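Local coordinates for protein adhesin LabA (Helicobacter pylori, PDB 6GMM) that probably attaches the bacterium to the gastric mucosa as a lectin-like adhesin specific for LacdiNAc sugars, at residues Lys421-Asn426 with Ile431-Tyr436; His99-Asn104 with Thr109-Gly114; Asn36-Asn41 with Gln288-Asn293. All coordinates share one frame; numbering follows the deposited sequence.

Contact 1: Lys421-Asn426 with Ile431-Tyr436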
ATOM      1  N   LYS A 421     -41.990 -12.486   0.572  1.00 35.95           N
ATOM      2  CA  LYS A 421     -41.411 -13.624   1.271  1.00 36.09           C
ATOM      3  C   LYS A 421     -42.273 -14.870   1.020  1.00 41.72           C
ATOM      4  O   LYS A 421     -43.501 -14.784   0.881  1.00 41.69           O
ATOM      5  CB  LYS A 421     -41.093 -13.352   2.754  1.00 36.67           C
ATOM      6  CG  LYS A 421     -42.265 -12.911   3.616  1.00 37.23           C
ATOM      7  CD  LYS A 421     -41.762 -12.604   5.028  1.00 48.03           C
ATOM      8  CE  LYS A 421     -42.438 -13.424   6.100  1.00 56.85           C
ATOM      9  NZ  LYS A 421     -41.863 -13.150   7.444  1.00 67.96           N
ATOM     10  N   LYS A 422     -41.600 -16.001   0.831  1.00 39.50           N
ATOM     11  CA  LYS A 422     -42.217 -17.293   0.550  1.00 40.76           C
ATOM     12  C   LYS A 422     -41.681 -18.249   1.617  1.00 46.63           C
ATOM     13  O   LYS A 422     -40.472 -18.277   1.855  1.00 43.52           O
ATOM     14  CB  LYS A 422     -41.782 -17.755  -0.854  1.00 43.27           C
ATOM     15  CG  LYS A 422     -42.825 -18.506  -1.669  1.00 59.10           C
ATOM     16  CD  LYS A 422     -43.026 -17.864  -3.060  1.00 65.27           C
ATOM     17  CE  LYS A 422     -42.018 -18.285  -4.108  1.00 68.07           C
ATOM     18  NZ  LYS A 422     -42.021 -17.364  -5.281  1.00 73.58           N
ATOM     19  N   THR A 423     -42.565 -18.995   2.286  1.00 46.94           N
ATOM     20  CA  THR A 423     -42.135 -19.962   3.300  1.00 48.99           C
ATOM     21  C   THR A 423     -41.661 -21.271   2.623  1.00 57.45           C
ATOM     22  O   THR A 423     -42.072 -21.589   1.506  1.00 57.15           O
ATOM     23  CB  THR A 423     -43.237 -20.205   4.366  1.00 61.07           C
ATOM     24  OG1 THR A 423     -44.005 -19.017   4.567  1.00 64.26           O
ATOM     25  CG2 THR A 423     -42.668 -20.670   5.708  1.00 58.43           C
ATOM     26  N   ASN A 424     -40.761 -21.992   3.293  1.00 57.86           N
ATOM     27  CA  ASN A 424     -40.219 -23.290   2.888  1.00 59.89           C
ATOM     28  C   ASN A 424     -39.888 -24.045   4.195  1.00 66.36           C
ATOM     29  O   ASN A 424     -38.725 -24.056   4.610  1.00 66.33           O
ATOM     30  CB  ASN A 424     -38.966 -23.129   1.984  1.00 60.06           C
ATOM     31  CG  ASN A 424     -38.474 -24.418   1.341  1.00 75.96           C
ATOM     32  OD1 ASN A 424     -39.230 -25.380   1.106  1.00 73.86           O
ATOM     33  ND2 ASN A 424     -37.200 -24.444   0.989  1.00 61.39           N
ATOM     34  N   PRO A 425     -40.888 -24.626   4.903  1.00 64.01           N
ATOM     35  CA  PRO A 425     -40.574 -25.320   6.172  1.00 64.39           C
ATOM     36  C   PRO A 425     -39.858 -26.662   5.980  1.00 66.78           C
ATOM     37  O   PRO A 425     -39.449 -27.285   6.958  1.00 66.84           O
ATOM     38  CB  PRO A 425     -41.945 -25.484   6.855  1.00 67.17           C
ATOM     39  CG  PRO A 425     -42.965 -24.878   5.919  1.00 71.29           C
ATOM     40  CD  PRO A 425     -42.325 -24.731   4.577  1.00 66.29           C
ATOM     41  N   ASN A 426     -39.713 -27.096   4.714  1.00 61.81           N
ATOM     42  CA  ASN A 426     -39.053 -28.333   4.305  1.00 61.92           C
ATOM     43  C   ASN A 426     -37.532 -28.136   4.190  1.00 62.26           C
ATOM     44  O   ASN A 426     -36.799 -29.134   4.153  1.00 62.98           O
ATOM     45  CB  ASN A 426     -39.628 -28.811   2.964  1.00 66.55           C
ATOM     46  CG  ASN A 426     -39.539 -30.303   2.732  1.00 97.67           C
ATOM     47  OD1 ASN A 426     -40.179 -31.115   3.419  1.00 90.31           O
ATOM     48  ND2 ASN A 426     -38.788 -30.694   1.712  1.00 93.11           N
ATOM     49  N   ILE A 431     -33.375 -22.485   6.379  1.00 45.73           N
ATOM     50  CA  ILE A 431     -33.736 -21.182   5.816  1.00 44.74           C
ATOM     51  C   ILE A 431     -35.224 -21.320   5.437  1.00 47.77           C
ATOM     52  O   ILE A 431     -35.578 -21.557   4.273  1.00 46.92           O
ATOM     53  CB  ILE A 431     -32.804 -20.755   4.632  1.00 47.22           C
ATOM     54  CG1 ILE A 431     -31.309 -20.768   5.057  1.00 47.33           C
ATOM     55  CG2 ILE A 431     -33.205 -19.369   4.069  1.00 47.71           C
ATOM     56  CD1 ILE A 431     -30.334 -21.083   3.919  1.00 53.28           C
ATOM     57  N   GLN A 432     -36.077 -21.235   6.469  1.00 45.16           N
ATOM     58  CA  GLN A 432     -37.532 -21.382   6.372  1.00 45.85           C
ATOM     59  C   GLN A 432     -38.210 -20.268   5.569  1.00 48.46           C
ATOM     60  O   GLN A 432     -39.312 -20.474   5.070  1.00 49.03           O
ATOM     61  CB  GLN A 432     -38.179 -21.542   7.766  1.00 48.32           C
ATOM     62  CG  GLN A 432     -38.002 -20.355   8.719  1.00 71.23           C
ATOM     63  CD  GLN A 432     -36.766 -20.477   9.579  1.00 92.57           C
ATOM     64  OE1 GLN A 432     -36.742 -21.212  10.573  1.00 91.65           O
ATOM     65  NE2 GLN A 432     -35.718 -19.745   9.231  1.00 77.55           N
ATOM     66  N   ASP A 433     -37.574 -19.089   5.459  1.00 43.24           N
ATOM     67  CA  ASP A 433     -38.160 -17.978   4.710  1.00 42.32           C
ATOM     68  C   ASP A 433     -37.250 -17.542   3.581  1.00 43.30           C
ATOM     69  O   ASP A 433     -36.061 -17.260   3.790  1.00 40.93           O
ATOM     70  CB  ASP A 433     -38.549 -16.808   5.628  1.00 44.55           C
ATOM     71  CG  ASP A 433     -39.785 -17.095   6.458  1.00 61.02           C
ATOM     72  OD1 ASP A 433     -39.646 -17.718   7.530  1.00 62.62           O
ATOM     73  OD2 ASP A 433     -40.899 -16.718   6.018  1.00 69.52           O
ATOM     74  N   ASN A 434     -37.809 -17.569   2.373  1.00 37.69           N
ATOM     75  CA  ASN A 434     -37.134 -17.194   1.148  1.00 36.26           C
ATOM     76  C   ASN A 434     -37.593 -15.796   0.802  1.00 37.19           C
ATOM     77  O   ASN A 434     -38.789 -15.566   0.611  1.00 36.80           O
ATOM     78  CB  ASN A 434     -37.457 -18.191   0.041  1.00 39.11           C
ATOM     79  CG  ASN A 434     -36.380 -19.226  -0.173  1.00 69.03           C
ATOM     80  OD1 ASN A 434     -35.756 -19.734   0.776  1.00 57.07           O
ATOM     81  ND2 ASN A 434     -36.146 -19.565  -1.436  1.00 65.99           N
ATOM     82  N   TYR A 435     -36.656 -14.847   0.800  1.00 29.57           N
ATOM     83  CA  TYR A 435     -36.981 -13.458   0.535  1.00 28.29           C
ATOM     84  C   TYR A 435     -36.706 -13.116  -0.910  1.00 31.58           C
ATOM     85  O   TYR A 435     -35.849 -13.731  -1.554  1.00 29.57           O
ATOM     86  CB  TYR A 435     -36.247 -12.524   1.501  1.00 28.48           C
ATOM     87  CG  TYR A 435     -36.706 -12.665   2.936  1.00 30.02           C
ATOM     88  CD1 TYR A 435     -37.733 -11.876   3.438  1.00 31.54           C
ATOM     89  CD2 TYR A 435     -36.077 -13.556   3.808  1.00 31.17           C
ATOM     90  CE1 TYR A 435     -38.139 -11.979   4.768  1.00 30.60           C
ATOM     91  CE2 TYR A 435     -36.479 -13.671   5.139  1.00 32.30           C
ATOM     92  CZ  TYR A 435     -37.519 -12.888   5.611  1.00 38.10           C
ATOM     93  OH  TYR A 435     -37.947 -13.015   6.907  1.00 37.02           O
ATOM     94  N   TYR A 436     -37.500 -12.190  -1.444  1.00 29.47           N
ATOM     95  CA  TYR A 436     -37.423 -11.796  -2.839  1.00 30.40           C
ATOM     96  C   TYR A 436     -37.548 -10.298  -2.959  1.00 33.76           C
ATOM     97  O   TYR A 436     -38.012  -9.630  -2.033  1.00 33.50           O
ATOM     98  CB  TYR A 436     -38.542 -12.510  -3.653  1.00 33.62           C
ATOM     99  CG  TYR A 436     -38.458 -14.025  -3.595  1.00 37.24           C
ATOM    100  CD1 TYR A 436     -37.712 -14.738  -4.531  1.00 39.58           C
ATOM    101  CD2 TYR A 436     -39.124 -14.746  -2.605  1.00 39.11           C
ATOM    102  CE1 TYR A 436     -37.611 -16.127  -4.470  1.00 41.68           C
ATOM    103  CE2 TYR A 436     -39.021 -16.135  -2.526  1.00 40.76           C
ATOM    104  CZ  TYR A 436     -38.263 -16.822  -3.463  1.00 50.31           C
ATOM    105  OH  TYR A 436     -38.161 -18.189  -3.398  1.00 53.30           O
TER
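Lys-421 and Tyr-435 face each other across a two-stranded antiparallel beta hairpin, whose strand axes lie at 158°. They form a non-hydrogen-bonded pair, with their side chains side by side and pointing the same way. Followed outward, the lysine first sets CB 3.7 Å from CD1 of Tyr-435. CG sits between the backbone N and carbonyl carbon (chi1 58°), which starts the chain along the tyrosine, and CD then comes 3.7 Å from CE1 of that ring, meeting it obliquely. From there the lysine turns to Asp-433, with CE 3.6 Å from OD2. The tip, NZ, makes a long salt bridge to the same OD2 at 4.0 Å, so the methylenes approach both the ring and the carboxylate more closely than NZ reaches OD2. The next pair is hydrogen-bonded in both directions: Lys-422 N to Asn-434 O at 2.9 Å, and Asn-434 N to Lys-422 O at 2.8 Å. A further bond, from Asn-424 N to Gln-432 O, extends the ladder beyond the strands. Helix 388-408 backs the hairpin, Tyr-435 resting on Leu-395. The other sheet face carries Lys-422, whose NZ lies 4.5 Å from the Tyr-436 ring centroid and 23° off its normal, a cation-pi contact over the face. That ring is also gripped at its hydroxyl: Asn-434 ND2, with the acceptor nearly in its amide plane, donates to Tyr-436 OH at 3.1 Å.

Contact 2: His99-Asn104 with Thr109-Gly114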
ATOM      1  N   HIS A  99      33.084   4.414   2.178  1.00 22.56           N
ATOM      2  CA  HIS A  99      33.251   3.920   0.817  1.00 21.84           C
ATOM      3  C   HIS A  99      31.898   3.574   0.215  1.00 27.06           C
ATOM      4  O   HIS A  99      30.918   3.372   0.947  1.00 26.42           O
ATOM      5  CB  HIS A  99      34.119   2.676   0.843  1.00 22.76           C
ATOM      6  CG  HIS A  99      35.545   2.996   1.112  1.00 26.62           C
ATOM      7  ND1 HIS A  99      36.021   3.134   2.404  1.00 27.99           N
ATOM      8  CD2 HIS A  99      36.529   3.311   0.243  1.00 29.45           C
ATOM      9  CE1 HIS A  99      37.286   3.485   2.280  1.00 28.55           C
ATOM     10  NE2 HIS A  99      37.635   3.611   0.997  1.00 29.43           N
ATOM     11  N   ASN A 100      31.866   3.433  -1.129  1.00 23.34           N
ATOM     12  CA  ASN A 100      30.696   3.048  -1.914  1.00 22.67           C
ATOM     13  C   ASN A 100      29.530   3.993  -1.730  1.00 23.68           C
ATOM     14  O   ASN A 100      28.405   3.609  -1.996  1.00 24.74           O
ATOM     15  CB  ASN A 100      30.294   1.584  -1.645  1.00 24.57           C
ATOM     16  CG  ASN A 100      31.464   0.644  -1.653  1.00 45.21           C
ATOM     17  OD1 ASN A 100      32.222   0.563  -2.634  1.00 39.36           O
ATOM     18  ND2 ASN A 100      31.643  -0.070  -0.553  1.00 34.57           N
ATOM     19  N   THR A 101      29.790   5.242  -1.333  1.00 19.93           N
ATOM     20  CA  THR A 101      28.721   6.219  -1.182  1.00 20.03           C
ATOM     21  C   THR A 101      28.133   6.620  -2.568  1.00 23.26           C
ATOM     22  O   THR A 101      28.724   6.281  -3.607  1.00 20.84           O
ATOM     23  CB  THR A 101      29.202   7.451  -0.375  1.00 25.38           C
ATOM     24  OG1 THR A 101      30.173   8.183  -1.128  1.00 31.28           O
ATOM     25  CG2 THR A 101      29.711   7.084   1.014  1.00 20.17           C
ATOM     26  N   PRO A 102      26.972   7.332  -2.607  1.00 20.79           N
ATOM     27  CA  PRO A 102      26.435   7.742  -3.912  1.00 21.14           C
ATOM     28  C   PRO A 102      27.444   8.555  -4.713  1.00 22.84           C
ATOM     29  O   PRO A 102      28.096   9.435  -4.176  1.00 21.31           O
ATOM     30  CB  PRO A 102      25.227   8.619  -3.550  1.00 22.64           C
ATOM     31  CG  PRO A 102      24.878   8.267  -2.154  1.00 25.51           C
ATOM     32  CD  PRO A 102      26.118   7.807  -1.485  1.00 20.92           C
ATOM     33  N   SER A 103      27.584   8.226  -5.991  1.00 21.24           N
ATOM     34  CA  SER A 103      28.424   8.935  -6.948  1.00 21.57           C
ATOM     35  C   SER A 103      28.189  10.464  -6.835  1.00 24.15           C
ATOM     36  O   SER A 103      27.027  10.926  -6.831  1.00 22.86           O
ATOM     37  CB  SER A 103      28.054   8.494  -8.362  1.00 25.15           C
ATOM     38  OG  SER A 103      28.723   7.302  -8.736  1.00 36.32           O
ATOM     39  N   ASN A 104      29.278  11.238  -6.730  1.00 22.12           N
ATOM     40  CA  ASN A 104      29.168  12.693  -6.662  1.00 23.63           C
ATOM     41  C   ASN A 104      29.178  13.283  -8.077  1.00 32.00           C
ATOM     42  O   ASN A 104      29.142  12.514  -9.046  1.00 32.52           O
ATOM     43  CB  ASN A 104      30.201  13.318  -5.697  1.00 23.90           C
ATOM     44  CG  ASN A 104      31.658  13.188  -6.090  1.00 38.93           C
ATOM     45  OD1 ASN A 104      32.027  13.230  -7.262  1.00 25.84           O
ATOM     46  ND2 ASN A 104      32.533  13.126  -5.097  1.00 31.95           N
ATOM     47  N   THR A 109      33.160   8.006  -5.156  1.00 24.95           N
ATOM     48  CA  THR A 109      32.333   7.110  -4.313  1.00 23.85           C
ATOM     49  C   THR A 109      32.913   6.971  -2.883  1.00 28.80           C
ATOM     50  O   THR A 109      32.474   6.123  -2.130  1.00 28.49           O
ATOM     51  CB  THR A 109      32.125   5.734  -4.985  1.00 30.01           C
ATOM     52  OG1 THR A 109      33.386   5.079  -5.172  1.00 26.63           O
ATOM     53  CG2 THR A 109      31.352   5.822  -6.306  1.00 28.85           C
ATOM     54  N   THR A 110      33.914   7.784  -2.515  1.00 27.66           N
ATOM     55  CA  THR A 110      34.528   7.752  -1.168  1.00 27.34           C
ATOM     56  C   THR A 110      34.472   9.159  -0.586  1.00 30.85           C
ATOM     57  O   THR A 110      34.801  10.129  -1.276  1.00 29.80           O
ATOM     58  CB  THR A 110      35.956   7.180  -1.189  1.00 30.98           C
ATOM     59  OG1 THR A 110      35.987   6.004  -2.006  1.00 36.64           O
ATOM     60  CG2 THR A 110      36.493   6.859   0.228  1.00 23.87           C
ATOM     61  N   ILE A 111      34.010   9.258   0.657  1.00 26.80           N
ATOM     62  CA  ILE A 111      33.864  10.523   1.351  1.00 26.98           C
ATOM     63  C   ILE A 111      34.494  10.469   2.740  1.00 27.84           C
ATOM     64  O   ILE A 111      34.375   9.454   3.437  1.00 26.91           O
ATOM     65  CB  ILE A 111      32.357  10.941   1.408  1.00 30.70           C
ATOM     66  CG1 ILE A 111      32.210  12.457   1.624  1.00 32.48           C
ATOM     67  CG2 ILE A 111      31.582  10.163   2.476  1.00 31.57           C
ATOM     68  CD1 ILE A 111      30.885  13.049   1.180  1.00 42.56           C
ATOM     69  N   THR A 112      35.147  11.565   3.139  1.00 22.12           N
ATOM     70  CA  THR A 112      35.671  11.707   4.478  1.00 21.75           C
ATOM     71  C   THR A 112      34.884  12.830   5.150  1.00 24.45           C
ATOM     72  O   THR A 112      34.765  13.931   4.595  1.00 24.23           O
ATOM     73  CB  THR A 112      37.216  11.898   4.474  1.00 30.98           C
ATOM     74  OG1 THR A 112      37.838  10.692   4.017  1.00 32.39           O
ATOM     75  CG2 THR A 112      37.760  12.249   5.845  1.00 24.67           C
ATOM     76  N   CYS A 113      34.314  12.534   6.320  1.00 23.55           N
ATOM     77  CA  CYS A 113      33.579  13.511   7.133  1.00 24.18           C
ATOM     78  C   CYS A 113      34.610  14.068   8.073  1.00 29.76           C
ATOM     79  O   CYS A 113      34.737  13.567   9.191  1.00 30.29           O
ATOM     80  CB  CYS A 113      32.429  12.864   7.911  1.00 24.00           C
ATOM     81  SG  CYS A 113      31.130  12.116   6.892  1.00 26.74           S
ATOM     82  N   GLY A 114      35.392  15.037   7.598  1.00 28.29           N
ATOM     83  CA  GLY A 114      36.456  15.642   8.398  1.00 28.54           C
ATOM     84  C   GLY A 114      36.414  17.152   8.517  1.00 32.80           C
ATOM     85  O   GLY A 114      37.438  17.758   8.858  1.00 33.94           O
TER
HETATM   86  O   HOH W   1      34.193   3.993  -2.706  1.00 13.64           O
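The loop joining strands 96-98 and 111-113 of a small antiparallel sheet folds back on itself here, bringing Thr-101 against Thr-109 and His-99 against Thr-110. Thr-101 N donates to Thr-109 O at 2.9 Å. The N-H...O angle of 140° and a donor tilted from the carbonyl plane mark a bent bond, unlike a straight strand ladder. Beside it, one water ties the two arms together: it accepts from Asn-100 N at 2.9 Å and hydrogen-bonds to Thr-109 OG1 and Thr-110 OG1, each at 2.8 Å. Two hydroxyls and a backbone amide therefore hold the water between the two arms. Apolar contacts flank this polar set. Thr-110 has OG1 beside its backbone N (chi1 -45°), which leaves CG2 to reach over one face of the His-99 ring, 3.7 Å from the centroid and 24° off the normal, a CH-pi contact. In the second, Thr-101 CG2 meets Ile-111 CG2 at 3.9 Å, the side chains crossing at about a right angle. Both of these residues also touch Tyr-131 of helix 128-145, while Pro-102 leans on Trp-73 of helix 57-76. Strand 111-113 pairs with strand 96-98 and is pinned by the Cys-83–Cys-113 disulfide.

Contact 3: Asn36-Asn41 with Gln288-Asn293; sequences NNARGN and QSMFAN
Met-290 spans the gap between helices 32-50 and 287-311 and meets Ala-38 and Arg-39 on the far side. The nearest backbones here are those of Arg-39 and Met-290, whose CA atoms stand 7.3 Å apart, and the two segments bury just 115 Å² between them, so a single long side chain bridges a modest interface. Apolar packing comes first. Met-290 CG is anti to the backbone N (chi1 -179°) and the chain stays extended through chi2 (-172°), which carries the thioether straight out from its helix. Its terminal methyl, CE, comes 3.7 Å from the CB of Ala-38, where the small residue lets the methyl come close to the surface of helix 32-50. Leu-42 and Ala-382, the latter from helix 369-386, also touch Met-290, so its side chain is buried among three helices.

The sulfur makes the second kind of contact. SD lies 3.7 Å from Arg-39 CG, a van der Waals touch to the aliphatic base of the arginine, and the two side chains cross at about a right angle. Beyond CG the arginine leads off, bending at chi3 (87°), and its CZ is 5.9 Å from the Met-290 SD.

No hydrogen bond crosses between the segments. The arginine's charged end is instead engaged by a cation-pi contact with Phe-286 and a weak hydrogen bond from NH1 to Gln-269. Within each helix, regular backbone bonds persist from the N-H of residue i+4 to the C=O of residue i, such as Gly-40 N to Asn-36 O at 2.9 Å and Asn-293 N to Ser-289 O at 2.9 Å. The contact is hydrophobic helix-to-helix packing between segments remote in sequence, joining helices 32-50 and 287-311 within the predominantly helical body of the adhesin.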
ATOM      1  N   ASN A  36     -16.813 -22.462  -2.414  1.00 27.64           N
ATOM      2  CA  ASN A  36     -15.574 -23.037  -2.974  1.00 28.21           C
ATOM      3  C   ASN A  36     -14.944 -22.057  -3.949  1.00 32.81           C
ATOM      4  O   ASN A  36     -13.739 -21.839  -3.881  1.00 32.76           O
ATOM      5  CB  ASN A  36     -15.833 -24.381  -3.682  1.00 31.31           C
ATOM      6  CG  ASN A  36     -16.191 -25.524  -2.762  1.00 40.71           C
ATOM      7  OD1 ASN A  36     -15.870 -25.536  -1.564  1.00 33.12           O
ATOM      8  ND2 ASN A  36     -16.833 -26.531  -3.317  1.00 31.32           N
ATOM      9  N   ASN A  37     -15.757 -21.421  -4.820  1.00 31.16           N
ATOM     10  CA  ASN A  37     -15.222 -20.420  -5.765  1.00 30.88           C
ATOM     11  C   ASN A  37     -14.542 -19.254  -5.064  1.00 31.86           C
ATOM     12  O   ASN A  37     -13.434 -18.878  -5.469  1.00 34.84           O
ATOM     13  CB  ASN A  37     -16.308 -19.935  -6.729  1.00 29.65           C
ATOM     14  CG  ASN A  37     -16.770 -21.016  -7.664  1.00 53.59           C
ATOM     15  OD1 ASN A  37     -16.103 -22.052  -7.835  1.00 36.05           O
ATOM     16  ND2 ASN A  37     -17.946 -20.816  -8.268  1.00 52.48           N
ATOM     17  N   ALA A  38     -15.149 -18.721  -3.984  1.00 25.02           N
ATOM     18  CA  ALA A  38     -14.553 -17.586  -3.246  1.00 23.61           C
ATOM     19  C   ALA A  38     -13.262 -17.968  -2.509  1.00 26.06           C
ATOM     20  O   ALA A  38     -12.281 -17.215  -2.540  1.00 24.18           O
ATOM     21  CB  ALA A  38     -15.563 -16.989  -2.288  1.00 23.75           C
ATOM     22  N   ARG A  39     -13.241 -19.170  -1.912  1.00 24.44           N
ATOM     23  CA  ARG A  39     -12.073 -19.672  -1.187  1.00 24.37           C
ATOM     24  C   ARG A  39     -10.927 -19.930  -2.144  1.00 27.48           C
ATOM     25  O   ARG A  39      -9.813 -19.527  -1.841  1.00 27.47           O
ATOM     26  CB  ARG A  39     -12.416 -20.890  -0.307  1.00 25.13           C
ATOM     27  CG  ARG A  39     -13.265 -20.505   0.894  1.00 24.59           C
ATOM     28  CD  ARG A  39     -13.788 -21.720   1.614  1.00 39.55           C
ATOM     29  NE  ARG A  39     -12.844 -22.225   2.606  1.00 48.18           N
ATOM     30  CZ  ARG A  39     -12.917 -23.428   3.166  1.00 64.13           C
ATOM     31  NH1 ARG A  39     -12.018 -23.803   4.066  1.00 55.22           N
ATOM     32  NH2 ARG A  39     -13.887 -24.271   2.822  1.00 44.96           N
ATOM     33  N   GLY A  40     -11.222 -20.505  -3.316  1.00 25.77           N
ATOM     34  CA  GLY A  40     -10.234 -20.749  -4.365  1.00 26.65           C
ATOM     35  C   GLY A  40      -9.707 -19.441  -4.926  1.00 32.44           C
ATOM     36  O   GLY A  40      -8.500 -19.313  -5.180  1.00 34.00           O
ATOM     37  N   ASN A  41     -10.599 -18.421  -5.057  1.00 28.70           N
ATOM     38  CA  ASN A  41     -10.188 -17.078  -5.513  1.00 27.15           C
ATOM     39  C   ASN A  41      -9.210 -16.414  -4.537  1.00 29.02           C
ATOM     40  O   ASN A  41      -8.312 -15.704  -4.980  1.00 26.88           O
ATOM     41  CB  ASN A  41     -11.384 -16.146  -5.655  1.00 23.84           C
ATOM     42  CG  ASN A  41     -12.254 -16.343  -6.851  1.00 35.27           C
ATOM     43  OD1 ASN A  41     -11.870 -16.940  -7.864  1.00 25.19           O
ATOM     44  ND2 ASN A  41     -13.452 -15.781  -6.764  1.00 24.36           N
ATOM     45  N   GLN A 288     -14.336 -17.235   9.627  1.00 27.17           N
ATOM     46  CA  GLN A 288     -13.600 -16.200  10.356  1.00 27.72           C
ATOM     47  C   GLN A 288     -12.246 -15.879   9.733  1.00 31.19           C
ATOM     48  O   GLN A 288     -11.965 -14.709   9.472  1.00 29.38           O
ATOM     49  CB  GLN A 288     -13.434 -16.575  11.835  1.00 30.46           C
ATOM     50  CG  GLN A 288     -13.622 -15.388  12.766  1.00 51.30           C
ATOM     51  CD  GLN A 288     -15.067 -15.212  13.143  1.00 67.56           C
ATOM     52  OE1 GLN A 288     -15.568 -15.852  14.076  1.00 66.00           O
ATOM     53  NE2 GLN A 288     -15.766 -14.338  12.424  1.00 54.82           N
ATOM     54  N   SER A 289     -11.415 -16.922   9.487  1.00 28.08           N
ATOM     55  CA  SER A 289     -10.098 -16.777   8.852  1.00 26.72           C
ATOM     56  C   SER A 289     -10.280 -16.388   7.365  1.00 27.39           C
ATOM     57  O   SER A 289      -9.473 -15.648   6.820  1.00 25.62           O
ATOM     58  CB  SER A 289      -9.299 -18.070   8.988  1.00 31.30           C
ATOM     59  OG  SER A 289      -9.993 -19.158   8.398  1.00 46.32           O
ATOM     60  N   MET A 290     -11.380 -16.829   6.738  1.00 24.74           N
ATOM     61  CA  MET A 290     -11.689 -16.484   5.345  1.00 23.63           C
ATOM     62  C   MET A 290     -11.928 -14.977   5.251  1.00 25.06           C
ATOM     63  O   MET A 290     -11.374 -14.335   4.354  1.00 24.29           O
ATOM     64  CB  MET A 290     -12.877 -17.300   4.821  1.00 25.43           C
ATOM     65  CG  MET A 290     -13.242 -16.996   3.368  1.00 27.13           C
ATOM     66  SD  MET A 290     -14.779 -17.824   2.885  1.00 31.02           S
ATOM     67  CE  MET A 290     -15.263 -16.833   1.424  1.00 26.54           C
ATOM     68  N   PHE A 291     -12.652 -14.413   6.241  1.00 21.12           N
ATOM     69  CA  PHE A 291     -12.929 -12.984   6.344  1.00 20.22           C
ATOM     70  C   PHE A 291     -11.628 -12.186   6.567  1.00 24.65           C
ATOM     71  O   PHE A 291     -11.318 -11.244   5.813  1.00 25.49           O
ATOM     72  CB  PHE A 291     -13.919 -12.727   7.483  1.00 22.11           C
ATOM     73  CG  PHE A 291     -14.173 -11.269   7.766  1.00 24.70           C
ATOM     74  CD1 PHE A 291     -14.735 -10.443   6.798  1.00 27.77           C
ATOM     75  CD2 PHE A 291     -13.764 -10.698   8.962  1.00 30.39           C
ATOM     76  CE1 PHE A 291     -14.933  -9.082   7.040  1.00 29.03           C
ATOM     77  CE2 PHE A 291     -13.955  -9.328   9.203  1.00 33.48           C
ATOM     78  CZ  PHE A 291     -14.540  -8.533   8.238  1.00 29.74           C
ATOM     79  N   ALA A 292     -10.861 -12.575   7.600  1.00 20.54           N
ATOM     80  CA  ALA A 292      -9.608 -11.919   7.923  1.00 19.86           C
ATOM     81  C   ALA A 292      -8.649 -11.912   6.705  1.00 22.33           C
ATOM     82  O   ALA A 292      -7.960 -10.903   6.466  1.00 21.67           O
ATOM     83  CB  ALA A 292      -8.965 -12.614   9.097  1.00 20.85           C
ATOM     84  N   ASN A 293      -8.611 -13.017   5.938  1.00 19.71           N
ATOM     85  CA  ASN A 293      -7.734 -13.115   4.771  1.00 19.63           C
ATOM     86  C   ASN A 293      -8.115 -12.064   3.716  1.00 21.91           C
ATOM     87  O   ASN A 293      -7.272 -11.292   3.305  1.00 22.02           O
ATOM     88  CB  ASN A 293      -7.743 -14.533   4.179  1.00 20.32           C
ATOM     89  CG  ASN A 293      -6.870 -14.709   2.955  1.00 29.48           C
ATOM     90  OD1 ASN A 293      -6.035 -13.870   2.617  1.00 27.01           O
ATOM     91  ND2 ASN A 293      -6.964 -15.842   2.315  1.00 21.11           N
TER

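In the fold
Contacts 1 and 2 lie on opposite sides of the chain's centre, their centres about 76 Å apart, whereas contact 3 is on the same side as contact 1, about 27 Å from it between centres. The centres of contacts 2 and 3 are about 51 Å apart. None touches another. Along the chain, contact 2 is nested inside the long loop closed by contact 3, and contact 1 follows both. They share no helix or sheet: two separate antiparallel strand pairs sit toward the two ends, and contact 3 joins helices 32-50 and 287-311 in the body. This spread is consistent with an elongated helical exodomain with two of its small sheets toward opposite ends.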